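Local coordinates for protein Xyn30D (Paenibacillus barcinonensis, PDB 4QB6) that binds glucuronic acid-decorated xylan through this calcium-binding carbohydrate-binding module, attached to a family 30 enzyme that is probably a glucuronoxylan-cleaving endo-xylanase, at residues 37-42 / 156-161; 50-55 / 67-72; 90-95 / 130-135. One frame throughout, in Å; residues are numbered along the deposited sequence. Where two conformers were deposited one is given.

Contact 1. Residues 37-42 / 156-161; sequences GTTYEA and MDNITV. With CA (calcium ion), chain D.
Glu41 and Asp157 meet at a calcium ion, which takes Glu41 OE1 at 2.3 Å and two atoms of Asp157, the carboxylate OD1 at 2.3 Å and the backbone O at 2.6 Å. With the metal between them, Glu41 OE1 and Asp157 O can lie close although both are electron-rich. Glu41 reaches the ion because its chain bends at chi2 (-57°). Asp157 O also accepts the amide of Ala42, from above its carbonyl plane, while the other carboxylate oxygen, OD2, makes a salt bridge to Arg94. Glu43, Thr61 and Gly64 supply further ligands.

Behind the metal the strands run antiparallel. Tyr40 N gives a nearly straight bond of 2.8 Å to Ile159 O, and Ile159 N returns one to Tyr40 O; Thr38 and Val161 form the second hydrogen-bonded pair. At the far end a water joins Thr38 OG1 to Val161 O. Between these pairs, Thr39 OG1 and Thr160 OG1 stand 2.9 Å apart in a hydroxyl-hydroxyl hydrogen bond; threonine, being beta-branched, suits an extended strand and adds the hydroxyl. A valine in place of Thr160 would probably leave the Thr39 hydroxyl without this partner.

On the opposite face Tyr40 points inward, and its chi1 of -58° swings the ring beside the backbone N, toward Val161. Its CB rests 3.9 Å from Ile159 CG1, its CE1 meets Val161 CG2 at 3.8 Å, and its OH bonds to Asn82 N. Opposite Arg94 of strand 87-96 the chain fits in two residues, Asp157 and Asn158, a classic beta bulge. The N-terminal edge strand of a beta-sandwich carbohydrate-binding module is thus paired with its last strand and tied to it by a calcium site.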
loop_
_atom_site.group_PDB
_atom_site.type_symbol
_atom_site.label_atom_id
_atom_site.label_comp_id
_atom_site.label_asym_id
_atom_site.label_seq_id
_atom_site.Cartn_x
_atom_site.Cartn_y
_atom_site.Cartn_z
ATOM N N GLY A 37 4.383 -8.373 -13.562
ATOM C CA GLY A 37 3.383 -7.926 -12.595
ATOM C C GLY A 37 2.332 -6.979 -13.113
ATOM O O GLY A 37 2.270 -6.644 -14.307
ATOM N N THR A 38 1.487 -6.554 -12.192
ATOM C CA THR A 38 0.459 -5.578 -12.453
ATOM C C THR A 38 0.584 -4.482 -11.400
ATOM O O THR A 38 0.670 -4.781 -10.208
ATOM C CB THR A 38 -0.949 -6.194 -12.340
ATOM O OG1 THR A 38 -1.034 -7.324 -13.231
ATOM C CG2 THR A 38 -2.015 -5.199 -12.701
ATOM N N THR A 39 0.567 -3.243 -11.830
ATOM C CA THR A 39 0.611 -2.093 -10.936
ATOM C C THR A 39 -0.791 -1.556 -10.730
ATOM O O THR A 39 -1.585 -1.430 -11.678
ATOM C CB THR A 39 1.580 -1.014 -11.464
ATOM O OG1 THR A 39 2.906 -1.566 -11.488
ATOM C CG2 THR A 39 1.619 0.211 -10.573
ATOM N N TYR A 40 -1.122 -1.255 -9.489
ATOM C CA TYR A 40 -2.409 -0.692 -9.080
ATOM C C TYR A 40 -2.111 0.611 -8.365
ATOM O O TYR A 40 -1.396 0.613 -7.349
ATOM C CB TYR A 40 -3.123 -1.623 -8.131
ATOM C CG TYR A 40 -3.394 -3.012 -8.678
ATOM C CD1 TYR A 40 -2.462 -4.011 -8.559
ATOM C CD2 TYR A 40 -4.565 -3.304 -9.378
ATOM C CE1 TYR A 40 -2.678 -5.296 -9.081
ATOM C CE2 TYR A 40 -4.800 -4.566 -9.889
ATOM C CZ TYR A 40 -3.870 -5.556 -9.717
ATOM O OH TYR A 40 -4.101 -6.828 -10.255
ATOM N N GLU A 41 -2.635 1.734 -8.857
ATOM C CA GLU A 41 -2.484 3.029 -8.194
ATOM C C GLU A 41 -3.175 3.063 -6.835
ATOM O O GLU A 41 -4.242 2.513 -6.640
ATOM C CB GLU A 41 -3.077 4.141 -9.048
ATOM C CG GLU A 41 -2.327 4.442 -10.337
ATOM C CD GLU A 41 -0.855 4.806 -10.136
ATOM O OE1 GLU A 41 -0.476 5.176 -8.993
ATOM O OE2 GLU A 41 -0.042 4.716 -11.094
ATOM N N ALA A 42 -2.576 3.747 -5.878
ATOM C CA ALA A 42 -3.238 3.882 -4.567
ATOM C C ALA A 42 -4.430 4.809 -4.614
ATOM O O ALA A 42 -5.353 4.658 -3.821
ATOM C CB ALA A 42 -2.222 4.380 -3.556
ATOM N N MET A 156 1.508 6.933 0.012
ATOM C CA MET A 156 1.473 5.689 -0.744
ATOM C C MET A 156 1.159 5.958 -2.188
ATOM O O MET A 156 0.105 6.527 -2.512
ATOM C CB MET A 156 0.419 4.747 -0.155
ATOM C CG MET A 156 0.429 3.352 -0.755
ATOM S SD MET A 156 1.966 2.457 -0.566
ATOM C CE MET A 156 2.116 2.271 1.147
ATOM N N ASP A 157 2.057 5.567 -3.083
ATOM C CA ASP A 157 1.888 5.860 -4.513
ATOM C C ASP A 157 1.142 4.777 -5.255
ATOM O O ASP A 157 0.204 5.075 -6.003
ATOM C CB ASP A 157 3.258 6.094 -5.152
ATOM C CG ASP A 157 3.174 6.569 -6.573
ATOM O OD1 ASP A 157 2.135 7.091 -7.006
ATOM O OD2 ASP A 157 4.207 6.405 -7.247
ATOM N N ASN A 158 1.565 3.548 -5.084
ATOM C CA ASN A 158 1.033 2.418 -5.864
ATOM C C ASN A 158 1.508 1.136 -5.235
ATOM O O ASN A 158 2.379 1.165 -4.335
ATOM C CB ASN A 158 1.421 2.524 -7.377
ATOM C CG ASN A 158 2.885 2.304 -7.654
ATOM O OD1 ASN A 158 3.503 3.027 -8.473
ATOM N ND2 ASN A 158 3.422 1.325 -7.090
ATOM N N ILE A 159 0.934 0.027 -5.667
ATOM C CA ILE A 159 1.486 -1.296 -5.422
ATOM C C ILE A 159 1.679 -2.023 -6.728
ATOM O O ILE A 159 0.984 -1.754 -7.739
ATOM C CB ILE A 159 0.615 -2.168 -4.508
ATOM C CG1 ILE A 159 -0.799 -2.338 -5.077
ATOM C CG2 ILE A 159 0.624 -1.584 -3.124
ATOM C CD1 ILE A 159 -1.657 -3.309 -4.317
ATOM N N THR A 160 2.651 -2.913 -6.754
ATOM C CA THR A 160 2.836 -3.840 -7.892
ATOM C C THR A 160 2.738 -5.226 -7.348
ATOM O O THR A 160 3.394 -5.549 -6.342
ATOM C CB THR A 160 4.154 -3.606 -8.600
ATOM O OG1 THR A 160 4.221 -2.250 -9.041
ATOM C CG2 THR A 160 4.322 -4.535 -9.800
ATOM N N VAL A 161 1.960 -6.082 -7.980
ATOM C CA VAL A 161 1.734 -7.459 -7.526
ATOM C C VAL A 161 2.292 -8.377 -8.590
ATOM O O VAL A 161 1.952 -8.244 -9.778
ATOM C CB VAL A 161 0.231 -7.727 -7.348
ATOM C CG1 VAL A 161 -0.013 -9.141 -6.860
ATOM C CG2 VAL A 161 -0.366 -6.702 -6.383
HETATM CA CA CA D . -0.002 6.990 -7.731
HETATM O O HOH W 1 -0.095 -9.500 -11.200
#

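Contact 2. Residues 50-55 / 67-72; sequences DAVVET and NFNAYT. With CA (calcium ion), chain C; GCU (alpha-D-glucopyranuronic acid), chain B.
Asn67 and Glu54 meet side chain to side chain in the close-packed part of this hairpin. Asn67 ND2 donates to Glu54 OE1 at 2.9 Å; the acceptor lies in the amide plane, whereas the N-H arrives from above the carboxylate plane, the two planes being 63° apart. Asn67 sends its amide there with CG anti to the backbone N (chi1 180°), and the same amide turns OD1 onto a calcium ion at 2.4 Å. Alongside, the backbones pair: Asn67 N to Val52 O at 2.8 Å is almost straight (174°), Val52 N answers to Asn67 O, and Asn69 N bonds to Asp50 O. Small Ala51 sits opposite Phe68, whose ring packs onto Ile76 and Ile146.

The outer side is looser. Val52 offers its two methyls to Asn69 OD1, each at 3.6 Å, without a polar bond, and a water links Glu54 OE2 to Asn69 ND2. Farther out, Asp50 OD2 reaches Thr72 O through another water.

Asparagine suits position 67 because one short amide can donate and coordinate at once. Phe68 O, Glu152, two waters and O4 and O6A of the glucuronic acid also bind the ion, so sugar recognition here is partly direct metal coordination. Glu54, by holding the NH2 end, probably fixes the rotation of the amide, while the calcium would help balance the charge of the uronate.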
loop_
_atom_site.group_PDB
_atom_site.type_symbol
_atom_site.label_atom_id
_atom_site.label_comp_id
_atom_site.label_asym_id
_atom_site.label_seq_id
_atom_site.Cartn_x
_atom_site.Cartn_y
_atom_site.Cartn_z
ATOM N N ASP A 50 -10.259 7.917 6.114
ATOM C CA ASP A 50 -9.411 8.919 6.758
ATOM C C ASP A 50 -8.055 9.052 6.038
ATOM O O ASP A 50 -6.999 9.109 6.671
ATOM C CB ASP A 50 -9.217 8.628 8.254
ATOM C CG ASP A 50 -10.479 8.891 9.063
ATOM O OD1 ASP A 50 -11.048 10.000 8.959
ATOM O OD2 ASP A 50 -10.846 8.004 9.849
ATOM N N ALA A 51 -8.148 9.174 4.727
ATOM C CA ALA A 51 -6.968 9.269 3.843
ATOM C C ALA A 51 -7.425 10.005 2.619
ATOM O O ALA A 51 -8.601 9.862 2.237
ATOM C CB ALA A 51 -6.437 7.893 3.483
ATOM N N VAL A 52 -6.540 10.763 1.998
ATOM C CA VAL A 52 -6.894 11.634 0.894
ATOM C C VAL A 52 -5.881 11.541 -0.229
ATOM O O VAL A 52 -4.710 11.236 -0.009
ATOM C CB VAL A 52 -7.023 13.103 1.351
ATOM C CG1 VAL A 52 -8.174 13.267 2.351
ATOM C CG2 VAL A 52 -5.738 13.634 1.935
ATOM N N VAL A 53 -6.319 11.793 -1.446
ATOM C CA VAL A 53 -5.446 11.870 -2.590
ATOM C C VAL A 53 -4.776 13.234 -2.639
ATOM O O VAL A 53 -5.451 14.271 -2.475
ATOM C CB VAL A 53 -6.232 11.621 -3.898
ATOM C CG1 VAL A 53 -5.320 11.752 -5.110
ATOM C CG2 VAL A 53 -6.851 10.242 -3.867
ATOM N N GLU A 54 -3.471 13.245 -2.892
ATOM C CA GLU A 54 -2.736 14.481 -3.022
ATOM C C GLU A 54 -1.705 14.404 -4.104
ATOM O O GLU A 54 -1.434 13.340 -4.696
ATOM C CB GLU A 54 -2.092 14.868 -1.694
ATOM C CG GLU A 54 -3.152 15.224 -0.645
ATOM C CD GLU A 54 -2.587 15.605 0.697
ATOM O OE1 GLU A 54 -1.472 15.115 0.997
ATOM O OE2 GLU A 54 -3.304 16.352 1.447
ATOM N N THR A 55 -1.156 15.583 -4.382
ATOM C CA THR A 55 -0.197 15.744 -5.473
ATOM C C THR A 55 0.914 16.715 -5.084
ATOM O O THR A 55 1.679 17.157 -5.945
ATOM C CB THR A 55 -0.884 16.261 -6.737
ATOM O OG1 THR A 55 -1.501 17.526 -6.443
ATOM C CG2 THR A 55 -1.916 15.274 -7.267
ATOM N N ASN A 67 -2.325 10.133 1.055
ATOM C CA ASN A 67 -1.824 10.571 2.313
ATOM C C ASN A 67 -2.744 10.045 3.406
ATOM O O ASN A 67 -3.937 10.382 3.429
ATOM C CB ASN A 67 -1.796 12.107 2.290
ATOM C CG ASN A 67 -1.297 12.687 3.563
ATOM O OD1 ASN A 67 -1.070 11.978 4.517
ATOM N ND2 ASN A 67 -1.142 14.002 3.610
ATOM N N PHE A 68 -2.254 9.160 4.274
ATOM C CA PHE A 68 -3.030 8.731 5.454
ATOM C C PHE A 68 -3.138 9.891 6.409
ATOM O O PHE A 68 -2.153 10.511 6.713
ATOM C CB PHE A 68 -2.331 7.572 6.180
ATOM C CG PHE A 68 -2.159 6.291 5.386
ATOM C CD1 PHE A 68 -3.122 5.281 5.434
ATOM C CD2 PHE A 68 -0.986 6.054 4.661
ATOM C CE1 PHE A 68 -2.902 4.090 4.796
ATOM C CE2 PHE A 68 -0.805 4.845 4.014
ATOM C CZ PHE A 68 -1.764 3.878 4.065
ATOM N N ASN A 69 -4.325 10.161 6.932
ATOM C CA ASN A 69 -4.431 11.286 7.871
ATOM C C ASN A 69 -4.458 10.951 9.327
ATOM O O ASN A 69 -4.027 11.774 10.153
ATOM C CB ASN A 69 -5.638 12.130 7.545
ATOM C CG ASN A 69 -5.502 12.810 6.211
ATOM O OD1 ASN A 69 -6.346 12.647 5.359
ATOM N ND2 ASN A 69 -4.380 13.496 6.001
ATOM N N ALA A 70 -4.917 9.775 9.680
ATOM C CA ALA A 70 -5.079 9.400 11.093
ATOM C C ALA A 70 -3.975 8.478 11.540
ATOM O O ALA A 70 -3.550 7.555 10.804
ATOM C CB ALA A 70 -6.418 8.746 11.335
ATOM N N TYR A 71 -3.533 8.649 12.773
ATOM C CA TYR A 71 -2.487 7.820 13.308
ATOM C C TYR A 71 -2.913 6.368 13.417
ATOM O O TYR A 71 -2.052 5.473 13.261
ATOM C CB TYR A 71 -1.944 8.342 14.654
ATOM C CG TYR A 71 -0.841 9.341 14.443
ATOM C CD1 TYR A 71 -1.098 10.620 13.977
ATOM C CD2 TYR A 71 0.476 8.997 14.703
ATOM C CE1 TYR A 71 -0.055 11.518 13.772
ATOM C CE2 TYR A 71 1.503 9.883 14.474
ATOM C CZ TYR A 71 1.225 11.127 14.018
ATOM O OH TYR A 71 2.273 12.009 13.812
ATOM N N THR A 72 -4.207 6.128 13.691
ATOM C CA THR A 72 -4.796 4.794 13.683
ATOM C C THR A 72 -6.042 4.767 12.846
ATOM O O THR A 72 -6.788 5.748 12.762
ATOM C CB THR A 72 -5.192 4.293 15.087
ATOM O OG1 THR A 72 -6.258 5.060 15.652
ATOM C CG2 THR A 72 -4.050 4.351 15.941
HETATM CA CA CA C . 0.007 11.521 6.565
HETATM C C1 GCU B . 3.427 16.346 5.979
HETATM C C2 GCU B . 3.365 16.002 4.514
HETATM C C3 GCU B . 2.341 14.925 4.228
HETATM C C4 GCU B . 2.597 13.690 5.190
HETATM C C5 GCU B . 2.554 14.187 6.623
HETATM C C6 GCU B . 2.781 13.119 7.612
HETATM O O2 GCU B . 3.160 17.205 3.730
HETATM O O3 GCU B . 2.351 14.445 2.888
HETATM O O4 GCU B . 1.507 12.758 5.019
HETATM O O5 GCU B . 3.594 15.139 6.721
HETATM O O6A GCU B . 2.040 12.126 7.596
HETATM O O6B GCU B . 3.685 13.225 8.430
HETATM O O HOH W 2 -9.190 7.109 12.516
HETATM O O HOH W 3 -3.971 15.876 4.140
HETATM O O HOH W 4 0.750 9.707 5.080
HETATM O O HOH W 5 -0.978 13.663 7.061
#

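Contact 3. Residues 90-95 / 130-135; sequences NVKFRY and EKTIQV
Asn90 starts the pairing with its CB 3.9 Å from Thr132 CG2, while its side chain lies alongside that of Gln134, the two amides turned 80° apart. Next, Val91 turns to the other face. Its backbone trades two hydrogen bonds with Ile133, and its side chain, a compact branched group suited to a strand interior, sets CB 3.8 Å from Ile133 CG1 and CG2 against Val135 CG2.

Lys92 returns to the polar face, where its methylene chain crosses obliquely over Thr132 OG1 and the Glu130 carboxylate. CD comes 3.5 Å from Glu130 OE1, but a bend at chi3 (63°) leaves NZ 4.0 Å from that oxygen, beyond a salt bridge. Strand 128-137 is one of the two outermost strands of a four-stranded antiparallel sheet, one layer of the module's beta-sandwich; in such a layer alternate side chains face the interior and the outside.

Phe93 points into that sandwich. Its N bonds to Lys131 O at 2.8 Å, and Ile133 CD1 meets the ring edge in plane, 3.7 Å from CE1; Phe119 adds an edge-to-face partner.

Arg94 NE and Glu130 OE2 share a bridging water, while the arginine's NH1 donates to Gly59 O. Tyr95 brings CE1 to 3.8 Å from Lys131 CB, and its OH bonds to Thr120 O. The Lys131 amine itself leads off to a salt bridge with Glu117.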
loop_
_atom_site.group_PDB
_atom_site.type_symbol
_atom_site.label_atom_id
_atom_site.label_comp_id
_atom_site.label_asym_id
_atom_site.label_seq_id
_atom_site.Cartn_x
_atom_site.Cartn_y
_atom_site.Cartn_z
ATOM N N ASN A 90 4.502 -11.402 -4.533
ATOM C CA ASN A 90 5.330 -10.257 -4.146
ATOM C C ASN A 90 4.512 -9.005 -4.317
ATOM O O ASN A 90 4.049 -8.719 -5.427
ATOM C CB ASN A 90 6.571 -10.172 -5.025
ATOM C CG ASN A 90 7.506 -11.328 -4.832
ATOM O OD1 ASN A 90 7.556 -11.925 -3.787
ATOM N ND2 ASN A 90 8.257 -11.668 -5.878
ATOM N N VAL A 91 4.221 -8.296 -3.239
ATOM C CA VAL A 91 3.499 -7.039 -3.286
ATOM C C VAL A 91 4.492 -5.944 -2.972
ATOM O O VAL A 91 5.043 -5.905 -1.858
ATOM C CB VAL A 91 2.296 -7.008 -2.322
ATOM C CG1 VAL A 91 1.605 -5.669 -2.389
ATOM C CG2 VAL A 91 1.327 -8.146 -2.641
ATOM N N LYS A 92 4.764 -5.104 -3.944
ATOM C CA LYS A 92 5.773 -4.066 -3.854
ATOM C C LYS A 92 5.113 -2.720 -3.755
ATOM O O LYS A 92 4.447 -2.271 -4.687
ATOM C CB LYS A 92 6.709 -4.152 -5.056
ATOM C CG LYS A 92 7.795 -3.076 -5.062
ATOM C CD LYS A 92 8.795 -3.283 -6.192
ATOM C CE LYS A 92 8.178 -3.177 -7.555
ATOM N NZ LYS A 92 9.222 -3.435 -8.596
ATOM N N PHE A 93 5.255 -2.067 -2.614
ATOM C CA PHE A 93 4.707 -0.752 -2.347
ATOM C C PHE A 93 5.691 0.304 -2.770
ATOM O O PHE A 93 6.873 0.197 -2.409
ATOM C CB PHE A 93 4.476 -0.570 -0.833
ATOM C CG PHE A 93 3.515 -1.551 -0.232
ATOM C CD1 PHE A 93 3.952 -2.773 0.254
ATOM C CD2 PHE A 93 2.160 -1.267 -0.159
ATOM C CE1 PHE A 93 3.062 -3.653 0.812
ATOM C CE2 PHE A 93 1.280 -2.180 0.380
ATOM C CZ PHE A 93 1.740 -3.374 0.858
ATOM N N ARG A 94 5.264 1.312 -3.501
ATOM C CA ARG A 94 6.077 2.499 -3.795
ATOM C C ARG A 94 5.536 3.596 -2.910
ATOM O O ARG A 94 4.335 3.922 -2.972
ATOM C CB ARG A 94 6.018 2.885 -5.261
ATOM C CG ARG A 94 6.984 4.024 -5.616
ATOM C CD ARG A 94 7.111 4.179 -7.121
ATOM N NE ARG A 94 8.180 5.117 -7.527
ATOM C CZ ARG A 94 7.989 6.377 -7.831
ATOM N NH1 ARG A 94 6.810 6.932 -7.719
ATOM N NH2 ARG A 94 9.009 7.141 -8.231
ATOM N N TYR A 95 6.396 4.169 -2.068
ATOM C CA TYR A 95 5.966 5.058 -0.986
ATOM C C TYR A 95 7.021 6.063 -0.637
ATOM O O TYR A 95 8.196 5.868 -0.973
ATOM C CB TYR A 95 5.603 4.225 0.275
ATOM C CG TYR A 95 6.807 3.682 1.010
ATOM C CD1 TYR A 95 7.443 2.508 0.616
ATOM C CD2 TYR A 95 7.336 4.357 2.100
ATOM C CE1 TYR A 95 8.558 2.044 1.282
ATOM C CE2 TYR A 95 8.441 3.887 2.770
ATOM C CZ TYR A 95 9.057 2.750 2.344
ATOM O OH TYR A 95 10.176 2.251 3.019
ATOM N N GLU A 130 10.788 1.661 -2.182
ATOM C CA GLU A 130 10.025 0.444 -2.396
ATOM C C GLU A 130 10.169 -0.484 -1.226
ATOM O O GLU A 130 11.236 -0.559 -0.588
ATOM C CB GLU A 130 10.477 -0.242 -3.706
ATOM C CG GLU A 130 10.084 0.581 -4.933
ATOM C CD GLU A 130 10.495 0.020 -6.285
ATOM O OE1 GLU A 130 11.371 -0.860 -6.331
ATOM O OE2 GLU A 130 9.941 0.515 -7.297
ATOM N N LYS A 131 9.107 -1.200 -0.940
ATOM C CA LYS A 131 9.130 -2.259 0.055
ATOM C C LYS A 131 8.334 -3.390 -0.481
ATOM O O LYS A 131 7.193 -3.188 -0.961
ATOM C CB LYS A 131 8.510 -1.783 1.338
ATOM C CG LYS A 131 8.316 -2.886 2.356
ATOM C CD LYS A 131 7.605 -2.353 3.580
ATOM C CE LYS A 131 7.018 -3.471 4.395
ATOM N NZ LYS A 131 8.078 -4.218 5.083
ATOM N N THR A 132 8.861 -4.603 -0.408
ATOM C CA THR A 132 8.161 -5.787 -0.922
ATOM C C THR A 132 7.827 -6.724 0.189
ATOM O O THR A 132 8.690 -7.007 1.047
ATOM C CB THR A 132 9.023 -6.512 -1.969
ATOM O OG1 THR A 132 9.264 -5.629 -3.057
ATOM C CG2 THR A 132 8.325 -7.732 -2.535
ATOM N N ILE A 133 6.581 -7.171 0.233
ATOM C CA ILE A 133 6.157 -8.217 1.148
ATOM C C ILE A 133 5.783 -9.445 0.318
ATOM O O ILE A 133 5.466 -9.341 -0.879
ATOM C CB ILE A 133 4.972 -7.785 2.010
ATOM C CG1 ILE A 133 3.749 -7.483 1.165
ATOM C CG2 ILE A 133 5.311 -6.564 2.861
ATOM C CD1 ILE A 133 2.485 -7.129 1.928
ATOM N N GLN A 134 5.862 -10.629 0.912
ATOM C CA GLN A 134 5.385 -11.850 0.282
ATOM C C GLN A 134 4.177 -12.361 1.035
ATOM O O GLN A 134 4.316 -12.731 2.182
ATOM C CB GLN A 134 6.491 -12.899 0.295
ATOM C CG GLN A 134 7.803 -12.396 -0.266
ATOM C CD GLN A 134 8.958 -13.341 0.024
ATOM O OE1 GLN A 134 9.954 -12.943 0.620
ATOM N NE2 GLN A 134 8.820 -14.586 -0.380
ATOM N N VAL A 135 3.003 -12.393 0.394
ATOM C CA VAL A 135 1.730 -12.763 0.999
ATOM C C VAL A 135 0.997 -13.749 0.094
ATOM O O VAL A 135 1.127 -13.679 -1.135
ATOM C CB VAL A 135 0.836 -11.539 1.295
ATOM C CG1 VAL A 135 1.409 -10.692 2.424
ATOM C CG2 VAL A 135 0.589 -10.706 0.043
HETATM O O HOH W 6 10.467 3.326 -7.586
HETATM O O HOH W 7 12.332 2.037 1.100
#

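Contacts 1 and 3 belong to one four-stranded sheet: 155-163 and 87-96 are neighbours in it, so the two contacts touch, through the Asp157-Arg94 salt bridge and Ile159 packing on Phe93. Each pairs an inner strand with an outermost one and has one largely apolar face turned to the interior of the sandwich. Their polar faces differ: calcium and paired hydroxyls in contact 1, water and loosely matched charges in contact 3. All three are partly buried, but contact 2 lies farther from the chain's centre, toward the surface, about 17 and 19 Å (centre to centre) from contacts 1 and 3, in a separate two-stranded hairpin, and its calcium, unlike that of contact 1, holds the sugar directly.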